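Local atomic coordinates of binary enterotoxin of Clostridium perfringens component a (Clostridium perfringens, PDB entry 5WTZ), a protein that binds NAD+ and, as the enzymatic component of a binary enterotoxin, probably transfers its ADP-ribose moiety to actin. Residues A[61-66]-A[349-354]; A[398-403]-A[410-415]. All coordinates share one frame; numbering follows the deposited sequence.

Interaction 1 of 2, residues A[61-66]-A[349-354]; sequences FALDNY and NISAFA. With NAD (nicotinamide-adenine-dinucleotide), chain B.
The amide of Asn349 carries Leu63 over one side: Leu63 CD2 and CG both stand above its plane, with CD2 3.8 Å from Asn349 CG. In the plane of the same amide, ND2 donates to Ala354 O (3.1 Å, 167°) on a lone pair of that carbonyl. The other end of the amide folds back, as OD1 accepts Ile350 N through a bent bond. With CG anti to the backbone N (chi1 -156°), the Asn349 amide lies where it makes both bonds, which should limit its rotation. Leu63 CD2 also packs on Ala354 CB at 4.1 Å. The Phe353 ring lies between Ala352 CB, 4.0 Å above the centre of one face, and the carboxamide oxygen O7N of NAD over the opposite face; its CZ meets NAD O5D at 3.4 Å. Tyr66 has Ala62 CB over one face, offset toward the rim.

Phe353 and Ile350 belong to the NAD pocket of this ADP-ribosyltransferase, whereas Leu63 to Tyr66 form a type I beta turn following helix 36-61. Two family regions, 19-213 and 223-421, meet here, beside the loop that carries Ile350 and Phe353. Across the junction Asn349 N donates to Ala62 O (2.9 Å, 167°), approaching from above the carbonyl plane. Phe61 O accepts a hydrogen bond from Arg300 NH2 of the NAD-binding strand. At the margin, the carboxylate of Asp64 takes its bond from Asn348 ND2, and its OD1 lies 3.8 Å from Asn349 O.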
# COMPACT_ATOMS: atom_id res chain seq x y z
N PHE A 61 -6.04 -1.05 9.52
CA PHE A 61 -6.97 0.02 9.15
C PHE A 61 -8.07 0.27 10.19
O PHE A 61 -8.89 1.17 10.03
CB PHE A 61 -7.59 -0.27 7.80
CG PHE A 61 -6.65 -0.10 6.65
CD1 PHE A 61 -6.19 1.16 6.30
CD2 PHE A 61 -6.20 -1.20 5.93
CE1 PHE A 61 -5.31 1.34 5.24
CE2 PHE A 61 -5.31 -1.04 4.86
CZ PHE A 61 -4.88 0.24 4.52
N ALA A 62 -8.10 -0.54 11.25
CA ALA A 62 -9.14 -0.43 12.28
C ALA A 62 -9.04 0.83 13.13
O ALA A 62 -8.03 1.55 13.13
CB ALA A 62 -9.10 -1.65 13.19
N LEU A 63 -10.10 1.07 13.89
CA LEU A 63 -10.10 2.11 14.91
C LEU A 63 -9.12 1.74 16.00
O LEU A 63 -8.73 0.59 16.13
CB LEU A 63 -11.50 2.31 15.50
CG LEU A 63 -12.54 2.91 14.56
CD1 LEU A 63 -13.93 2.60 15.10
CD2 LEU A 63 -12.32 4.41 14.47
N ASP A 64 -8.74 2.73 16.80
CA ASP A 64 -7.65 2.58 17.78
C ASP A 64 -7.87 1.51 18.84
O ASP A 64 -6.92 0.81 19.20
CB ASP A 64 -7.39 3.92 18.47
CG ASP A 64 -6.74 4.92 17.54
OD1 ASP A 64 -6.81 4.72 16.30
OD2 ASP A 64 -6.16 5.91 18.04
N ASN A 65 -9.09 1.37 19.35
CA ASN A 65 -9.32 0.41 20.42
C ASN A 65 -10.11 -0.78 19.93
O ASN A 65 -10.87 -1.41 20.67
CB ASN A 65 -10.00 1.06 21.62
CG ASN A 65 -9.12 2.10 22.28
OD1 ASN A 65 -9.59 3.18 22.64
ND2 ASN A 65 -7.83 1.81 22.36
N TYR A 66 -9.93 -1.07 18.65
CA TYR A 66 -10.28 -2.34 18.06
C TYR A 66 -9.32 -3.38 18.62
O TYR A 66 -8.12 -3.30 18.39
CB TYR A 66 -10.17 -2.22 16.54
CG TYR A 66 -10.26 -3.48 15.73
CD1 TYR A 66 -11.47 -3.88 15.19
CD2 TYR A 66 -9.12 -4.21 15.42
CE1 TYR A 66 -11.56 -5.01 14.41
CE2 TYR A 66 -9.19 -5.34 14.62
CZ TYR A 66 -10.41 -5.74 14.12
OH TYR A 66 -10.50 -6.86 13.34
N ASN A 349 -8.04 4.02 11.58
CA ASN A 349 -9.30 4.72 11.31
C ASN A 349 -9.43 5.94 12.23
O ASN A 349 -8.81 5.99 13.28
CB ASN A 349 -10.49 3.77 11.49
CG ASN A 349 -11.71 4.22 10.70
OD1 ASN A 349 -11.74 5.31 10.11
ND2 ASN A 349 -12.75 3.37 10.68
N ILE A 350 -10.22 6.92 11.80
CA ILE A 350 -10.45 8.13 12.59
C ILE A 350 -11.91 8.17 13.02
O ILE A 350 -12.80 7.99 12.19
CB ILE A 350 -10.11 9.41 11.79
CG1 ILE A 350 -8.63 9.43 11.41
CG2 ILE A 350 -10.48 10.65 12.58
CD1 ILE A 350 -8.28 10.45 10.33
N SER A 351 -12.15 8.40 14.32
CA SER A 351 -13.49 8.32 14.90
C SER A 351 -14.53 9.13 14.15
O SER A 351 -15.63 8.64 13.88
CB SER A 351 -13.47 8.76 16.36
OG SER A 351 -12.91 7.76 17.19
N ALA A 352 -14.18 10.37 13.80
CA ALA A 352 -15.15 11.26 13.15
C ALA A 352 -15.50 10.77 11.74
O ALA A 352 -16.57 11.11 11.22
CB ALA A 352 -14.61 12.69 13.09
N PHE A 353 -14.61 9.99 11.14
CA PHE A 353 -14.79 9.52 9.77
C PHE A 353 -14.82 7.99 9.68
O PHE A 353 -14.42 7.43 8.67
CB PHE A 353 -13.68 10.07 8.88
CG PHE A 353 -13.43 11.55 9.08
CD1 PHE A 353 -14.44 12.46 8.84
CD2 PHE A 353 -12.20 12.01 9.54
CE1 PHE A 353 -14.24 13.83 9.05
CE2 PHE A 353 -11.99 13.37 9.75
CZ PHE A 353 -13.01 14.28 9.50
N ALA A 354 -15.30 7.35 10.74
CA ALA A 354 -15.16 5.89 10.92
C ALA A 354 -15.93 5.09 9.89
O ALA A 354 -15.54 3.98 9.56
CB ALA A 354 -15.59 5.49 12.31
PA NAD B . -12.66 17.85 3.57
O1A NAD B . -12.87 19.33 3.41
O2A NAD B . -11.56 17.16 2.81
O5B NAD B . -14.02 17.06 3.22
C5B NAD B . -15.32 17.55 3.57
C4B NAD B . -16.34 16.97 2.61
O4B NAD B . -16.04 17.44 1.29
C3B NAD B . -16.29 15.44 2.57
O3B NAD B . -17.63 14.94 2.43
C2B NAD B . -15.48 15.15 1.32
O2B NAD B . -15.82 13.90 0.71
C1B NAD B . -15.79 16.34 0.42
N9A NAD B . -14.62 16.63 -0.44
C8A NAD B . -13.37 16.92 -0.02
N7A NAD B . -12.55 17.11 -1.09
C5A NAD B . -13.28 16.92 -2.19
C6A NAD B . -13.05 16.97 -3.65
N6A NAD B . -11.82 17.26 -4.13
N1A NAD B . -14.09 16.70 -4.47
C2A NAD B . -15.32 16.41 -4.00
N3A NAD B . -15.60 16.37 -2.68
C4A NAD B . -14.64 16.60 -1.76
O3 NAD B . -12.42 17.59 5.13
PN NAD B . -12.48 16.21 5.96
O1N NAD B . -11.34 15.33 5.48
O2N NAD B . -13.91 15.71 5.95
O5D NAD B . -12.17 16.78 7.43
C5D NAD B . -11.02 17.58 7.69
C4D NAD B . -10.81 17.65 9.20
O4D NAD B . -10.31 16.40 9.67
C3D NAD B . -9.73 18.66 9.52
O3D NAD B . -9.92 19.09 10.89
C2D NAD B . -8.45 17.85 9.42
O2D NAD B . -7.42 18.39 10.25
C1D NAD B . -8.90 16.45 9.85
N1N NAD B . -8.27 15.36 9.07
C2N NAD B . -9.02 14.54 8.31
C3N NAD B . -8.41 13.51 7.58
C7N NAD B . -9.21 12.57 6.72
O7N NAD B . -10.30 12.90 6.23
N7N NAD B . -8.70 11.36 6.56
C4N NAD B . -7.04 13.31 7.64
C5N NAD B . -6.29 14.17 8.44
C6N NAD B . -6.94 15.18 9.14

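Interaction 2 of 2, residues A[398-403]-A[410-415]; sequences ITEYYD and KTNKLI
Strands 391-403 and 411-420 form an antiparallel beta hairpin, and this contact covers the end nearest its connecting loop. The short strand segments run at 143° to one another, with a closest axis approach of 4.4 Å. Three hydrogen-bonded pairs, Thr399 with Ile415, Tyr401 with Lys413 and Asp403 with Thr411, each make two backbone bonds. Lys413 N to Tyr401 O is the straightest of the six (172°), whereas Thr411 N to Asp403 O is clearly bent beside the loop.

On the face bearing Tyr401, Lys413 and Asp403, the extended Lys413 chain passes Asp403 CB and reaches OD2 with NZ at 2.8 Å, a salt bridge on the anti side of the carboxylate. NZ also donates to Gly408 O and Ala354 O, and Asp403 OD1 is bonded to Ser405 OG, so NZ has three oxygen acceptors and each carboxylate oxygen of Asp403 has a partner. The Tyr401 ring lies alongside Lys413, pointing the same way, with CD1 3.8 Å from Ile415 CD1. Ile57 and Phe61 of helix 36-61 pack on Tyr401 and Ile415.

On the other face, Asn412 OD1 comes to the edge of the Tyr402 ring, near its plane and 3.4 Å from CD1, with ring and amide planes 83° apart. A water donates to both Asn412 OD1 and Glu400 OE1, while Asn412 ND2 is held by Phe317 O. Glu400 CB packs 3.8 Å from Leu414 CD2. Backbone hydrogen bonds of Leu414 to Ile359 and to Lys357, just before it, join the hairpin to strand 358-364 in a five-stranded mixed sheet (order 1-3-5-4-2, strands numbered along the chain), an arrangement repeated in the two halves of this tandem ADP-ribosyltransferase fold.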
# COMPACT_ATOMS: atom_id res chain seq x y z
N ILE A 398 -7.14 -0.84 -6.38
CA ILE A 398 -8.33 -0.79 -5.56
C ILE A 398 -8.47 -2.16 -4.91
O ILE A 398 -8.55 -3.17 -5.60
CB ILE A 398 -9.57 -0.43 -6.38
CG1 ILE A 398 -9.46 1.02 -6.88
CG2 ILE A 398 -10.84 -0.64 -5.57
CD1 ILE A 398 -10.48 1.41 -7.90
N THR A 399 -8.44 -2.19 -3.58
CA THR A 399 -8.43 -3.45 -2.86
C THR A 399 -9.54 -3.48 -1.80
O THR A 399 -9.54 -2.68 -0.86
CB THR A 399 -7.07 -3.71 -2.19
OG1 THR A 399 -6.04 -3.73 -3.18
CG2 THR A 399 -7.08 -5.03 -1.46
N GLU A 400 -10.49 -4.38 -1.96
CA GLU A 400 -11.59 -4.44 -1.01
C GLU A 400 -11.20 -5.19 0.26
O GLU A 400 -10.43 -6.16 0.22
CB GLU A 400 -12.82 -5.09 -1.65
CG GLU A 400 -12.55 -6.50 -2.16
CD GLU A 400 -13.78 -7.15 -2.76
OE1 GLU A 400 -14.79 -7.30 -2.04
OE2 GLU A 400 -13.73 -7.51 -3.96
N TYR A 401 -11.70 -4.74 1.41
CA TYR A 401 -11.71 -5.61 2.58
C TYR A 401 -12.97 -5.35 3.37
O TYR A 401 -13.65 -4.35 3.15
CB TYR A 401 -10.46 -5.42 3.46
CG TYR A 401 -10.59 -4.35 4.52
CD1 TYR A 401 -10.43 -3.01 4.20
CD2 TYR A 401 -10.85 -4.69 5.86
CE1 TYR A 401 -10.53 -2.02 5.18
CE2 TYR A 401 -10.96 -3.70 6.84
CZ TYR A 401 -10.79 -2.37 6.49
OH TYR A 401 -10.90 -1.38 7.44
N TYR A 402 -13.30 -6.25 4.27
CA TYR A 402 -14.53 -6.13 5.03
C TYR A 402 -14.26 -5.62 6.43
O TYR A 402 -13.64 -6.31 7.24
CB TYR A 402 -15.26 -7.47 5.08
CG TYR A 402 -16.57 -7.39 5.82
CD1 TYR A 402 -17.66 -6.73 5.27
CD2 TYR A 402 -16.71 -7.95 7.08
CE1 TYR A 402 -18.87 -6.64 5.95
CE2 TYR A 402 -17.91 -7.87 7.77
CZ TYR A 402 -18.99 -7.22 7.21
OH TYR A 402 -20.17 -7.15 7.91
N ASP A 403 -14.70 -4.39 6.70
CA ASP A 403 -14.67 -3.83 8.06
C ASP A 403 -15.88 -4.36 8.81
O ASP A 403 -17.00 -3.89 8.61
CB ASP A 403 -14.68 -2.29 8.03
CG ASP A 403 -14.49 -1.67 9.43
OD1 ASP A 403 -14.59 -2.39 10.45
OD2 ASP A 403 -14.24 -0.45 9.50
N LYS A 410 -19.75 -2.00 9.51
CA LYS A 410 -20.08 -3.37 9.07
C LYS A 410 -20.24 -3.42 7.56
O LYS A 410 -21.29 -3.83 7.05
CB LYS A 410 -21.36 -3.87 9.74
CG LYS A 410 -21.26 -4.07 11.24
CD LYS A 410 -22.64 -4.30 11.84
CE LYS A 410 -22.58 -4.36 13.36
NZ LYS A 410 -21.88 -5.59 13.84
N THR A 411 -19.20 -2.98 6.85
CA THR A 411 -19.26 -2.89 5.40
C THR A 411 -17.93 -3.20 4.73
O THR A 411 -16.85 -3.03 5.30
CB THR A 411 -19.69 -1.47 4.95
OG1 THR A 411 -19.76 -1.40 3.53
CG2 THR A 411 -18.68 -0.48 5.40
N ASN A 412 -18.00 -3.67 3.48
CA ASN A 412 -16.84 -3.64 2.63
C ASN A 412 -16.35 -2.21 2.41
O ASN A 412 -17.14 -1.29 2.19
CB ASN A 412 -17.13 -4.30 1.28
CG ASN A 412 -17.13 -5.79 1.36
OD1 ASN A 412 -16.37 -6.38 2.13
ND2 ASN A 412 -17.97 -6.43 0.57
N LYS A 413 -15.04 -2.05 2.48
CA LYS A 413 -14.40 -0.77 2.21
C LYS A 413 -13.36 -0.93 1.11
O LYS A 413 -12.90 -2.06 0.84
CB LYS A 413 -13.78 -0.22 3.49
CG LYS A 413 -14.83 0.04 4.59
CD LYS A 413 -14.22 0.71 5.81
CE LYS A 413 -15.30 1.34 6.68
NZ LYS A 413 -14.77 1.81 8.02
N LEU A 414 -12.98 0.17 0.46
CA LEU A 414 -12.00 0.12 -0.62
C LEU A 414 -10.71 0.85 -0.27
O LEU A 414 -10.71 2.05 -0.00
CB LEU A 414 -12.58 0.70 -1.91
CG LEU A 414 -13.85 0.01 -2.42
CD1 LEU A 414 -14.37 0.69 -3.67
CD2 LEU A 414 -13.61 -1.48 -2.67
N ILE A 415 -9.63 0.10 -0.28
CA ILE A 415 -8.30 0.67 -0.14
C ILE A 415 -7.86 1.14 -1.52
O ILE A 415 -7.70 0.34 -2.44
CB ILE A 415 -7.33 -0.38 0.44
CG1 ILE A 415 -7.88 -0.92 1.76
CG2 ILE A 415 -5.93 0.24 0.65
CD1 ILE A 415 -7.25 -2.20 2.23
O HOH W 1 -5.40 -0.94 -3.35
O HOH W 2 -14.23 -7.53 0.92
O HOH W 3 -22.40 -6.31 6.36

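Overall arrangement
Along the chain, the first segment of interaction 1 follows helix 36-61, and the contact with 349-354 closes a loop of 282 intervening residues that takes in the rest of the first family region and much of the second. Interaction 2 follows in series, neither nested nor crossed, closing a loop of six residues in the hairpin. Their centres are about 14 Å apart, yet they touch: Phe61 CE2 packs 3.5 Å from Ile415 CD1, and Phe61 CB lies 3.5 Å from Tyr401 OH. The segment after the helix, the NAD-binding loop and the sheet therefore converge, with Arg300 near both Asn349 and Lys413.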